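Side-chain contact in sensor protein CpxA (Vibrio parahaemolyticus, PDB 3V67), which is the periplasmic sensor domain of a membrane protein that probably acts as a histidine kinase, phosphorylating itself from ATP in a two-component system: residues 55-60 with 100-105. Sequence-based numbering, arbitrary orientation.
Sequences RPRVFF and GRYMIA
Arg57 and Phe59 meet Tyr102 across an intervening strand of the antiparallel sheet: strands 57-61 and 102-112 run in the same direction, each antiparallel to strand 115-124 between them, and the nearest CA atoms, of Arg57 and Ile104, are 9.4 Å apart. The backbone hydrogen bonds of Arg57 and Phe59 go to that central strand, at Gly122 and Tyr120, so side chains alone span the gap. Tyrosine suits the task because it is long and rigid. A chi1 of -165° in Tyr102 swings the ring away from its backbone N and sends the phenol toward strand 57-61, where Tyr102 OH does all the touching, 3.7 Å from Arg57 CB and 3.8 Å from Phe59 CE2. It reaches Phe59 at the ring edge, in the ring plane, and the two aromatic side chains are set at a slant rather than stacked. Phe59 supplies a flat apolar ring, on which Met81 of helix 75-87 also packs. Arg57 joins an aliphatic stem, fit for this buried contact, to a polar end whose NH1 is hydrogen-bonded to Gln77 OE1; its guanidinium has one face over Phe59 CZ, 3.2 Å from the plane and offset toward the rim. The hydroxyl oxygen sits where ring C-H groups are slightly positive, consistent with a weak electrostatic component, but what joins these two segments directly is van der Waals contact, while the strand between them carries the backbone hydrogen bonds.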
loop_
_atom_site.group_PDB
_atom_site.type_symbol
_atom_site.label_atom_id
_atom_site.label_comp_id
_atom_site.label_asym_id
_atom_site.label_seq_id
_atom_site.Cartn_x
_atom_site.Cartn_y
_atom_site.Cartn_z
ATOM N N ARG A 55 14.426 -2.621 -12.615
ATOM C CA ARG A 55 14.159 -1.192 -12.497
ATOM C C ARG A 55 12.754 -0.831 -12.966
ATOM O O ARG A 55 12.224 -1.465 -13.882
ATOM C CB ARG A 55 15.199 -0.398 -13.290
ATOM C CG ARG A 55 16.568 -0.377 -12.645
ATOM C CD ARG A 55 17.626 0.107 -13.610
ATOM N NE ARG A 55 18.031 -0.921 -14.559
ATOM C CZ ARG A 55 19.004 -0.771 -15.450
ATOM N NH1 ARG A 55 19.672 0.371 -15.518
ATOM N NH2 ARG A 55 19.307 -1.762 -16.277
ATOM N N PRO A 56 12.142 0.181 -12.323
ATOM C CA PRO A 56 10.836 0.690 -12.752
ATOM C C PRO A 56 10.908 1.161 -14.197
ATOM O O PRO A 56 11.847 1.865 -14.565
ATOM C CB PRO A 56 10.602 1.886 -11.825
ATOM C CG PRO A 56 11.435 1.608 -10.622
ATOM C CD PRO A 56 12.642 0.880 -11.124
ATOM N N ARG A 57 9.934 0.758 -15.002
ATOM C CA ARG A 57 9.878 1.139 -16.402
ATOM C C ARG A 57 8.946 2.325 -16.622
ATOM O O ARG A 57 7.801 2.311 -16.190
ATOM C CB ARG A 57 9.412 -0.045 -17.245
ATOM C CG ARG A 57 9.101 0.333 -18.672
ATOM C CD ARG A 57 8.805 -0.876 -19.528
ATOM N NE ARG A 57 8.442 -0.464 -20.878
ATOM C CZ ARG A 57 8.038 -1.295 -21.831
ATOM N NH1 ARG A 57 7.944 -2.595 -21.583
ATOM N NH2 ARG A 57 7.725 -0.825 -23.032
ATOM N N VAL A 58 9.440 3.351 -17.303
ATOM C CA VAL A 58 8.627 4.525 -17.590
ATOM C C VAL A 58 7.859 4.379 -18.905
ATOM O O VAL A 58 8.447 4.091 -19.944
ATOM C CB VAL A 58 9.485 5.805 -17.615
ATOM C CG1 VAL A 58 8.666 6.982 -18.097
ATOM C CG2 VAL A 58 10.061 6.082 -16.231
ATOM N N PHE A 59 6.541 4.560 -18.841
ATOM C CA PHE A 59 5.691 4.528 -20.029
ATOM C C PHE A 59 5.147 5.922 -20.321
ATOM O O PHE A 59 5.116 6.784 -19.446
ATOM C CB PHE A 59 4.488 3.611 -19.819
ATOM C CG PHE A 59 4.792 2.139 -19.914
ATOM C CD1 PHE A 59 4.673 1.467 -21.121
ATOM C CD2 PHE A 59 5.144 1.417 -18.785
ATOM C CE1 PHE A 59 4.918 0.108 -21.201
ATOM C CE2 PHE A 59 5.392 0.057 -18.861
ATOM C CZ PHE A 59 5.279 -0.596 -20.070
ATOM N N PHE A 60 4.683 6.124 -21.548
ATOM C CA PHE A 60 4.086 7.391 -21.934
ATOM C C PHE A 60 2.804 7.171 -22.717
ATOM O O PHE A 60 2.619 6.128 -23.335
ATOM C CB PHE A 60 5.067 8.214 -22.771
ATOM C CG PHE A 60 6.294 8.640 -22.018
ATOM C CD1 PHE A 60 6.246 9.721 -21.155
ATOM C CD2 PHE A 60 7.493 7.961 -22.169
ATOM C CE1 PHE A 60 7.369 10.116 -20.453
ATOM C CE2 PHE A 60 8.619 8.353 -21.476
ATOM C CZ PHE A 60 8.557 9.434 -20.616
ATOM N N GLY A 100 -1.330 -8.957 -12.261
ATOM C CA GLY A 100 -0.580 -10.104 -11.788
ATOM C C GLY A 100 0.335 -9.680 -10.656
ATOM O O GLY A 100 -0.104 -9.495 -9.523
ATOM N N ARG A 101 1.613 -9.512 -10.971
ATOM C CA ARG A 101 2.590 -9.048 -9.996
ATOM C C ARG A 101 3.191 -7.725 -10.451
ATOM O O ARG A 101 4.144 -7.229 -9.851
ATOM C CB ARG A 101 3.697 -10.088 -9.811
ATOM C CG ARG A 101 3.262 -11.352 -9.081
ATOM C CD ARG A 101 3.390 -11.201 -7.573
ATOM N NE ARG A 101 3.128 -12.456 -6.872
ATOM C CZ ARG A 101 4.039 -13.402 -6.660
ATOM N NH1 ARG A 101 5.280 -13.242 -7.101
ATOM N NH2 ARG A 101 3.710 -14.512 -6.012
ATOM N N TYR A 102 2.629 -7.156 -11.513
ATOM C CA TYR A 102 3.156 -5.925 -12.092
ATOM C C TYR A 102 2.235 -4.738 -11.831
ATOM O O TYR A 102 1.175 -4.616 -12.442
ATOM C CB TYR A 102 3.371 -6.099 -13.595
ATOM C CG TYR A 102 4.236 -5.036 -14.234
ATOM C CD1 TYR A 102 5.586 -4.930 -13.919
ATOM C CD2 TYR A 102 3.709 -4.149 -15.165
ATOM C CE1 TYR A 102 6.381 -3.965 -14.503
ATOM C CE2 TYR A 102 4.500 -3.180 -15.757
ATOM C CZ TYR A 102 5.835 -3.094 -15.422
ATOM O OH TYR A 102 6.629 -2.133 -16.008
ATOM N N MET A 103 2.648 -3.866 -10.919
ATOM C CA MET A 103 1.881 -2.672 -10.587
ATOM C C MET A 103 2.147 -1.549 -11.585
ATOM O O MET A 103 3.278 -1.353 -12.030
ATOM C CB MET A 103 2.233 -2.189 -9.179
ATOM C CG MET A 103 1.359 -1.048 -8.683
ATOM S SD MET A 103 -0.244 -1.631 -8.106
ATOM C CE MET A 103 0.220 -2.334 -6.532
ATOM N N ILE A 104 1.102 -0.810 -11.932
ATOM C CA ILE A 104 1.238 0.325 -12.833
ATOM C C ILE A 104 0.603 1.574 -12.240
ATOM O O ILE A 104 -0.561 1.552 -11.834
ATOM C CB ILE A 104 0.609 0.029 -14.198
ATOM C CG1 ILE A 104 1.490 -0.957 -14.971
ATOM C CG2 ILE A 104 0.423 1.314 -14.986
ATOM C CD1 ILE A 104 0.991 -1.261 -16.352
ATOM N N ALA A 105 1.372 2.659 -12.195
ATOM C CA ALA A 105 0.909 3.895 -11.577
ATOM C C ALA A 105 0.925 5.077 -12.545
ATOM O O ALA A 105 1.854 5.235 -13.337
ATOM C CB ALA A 105 1.747 4.208 -10.340
#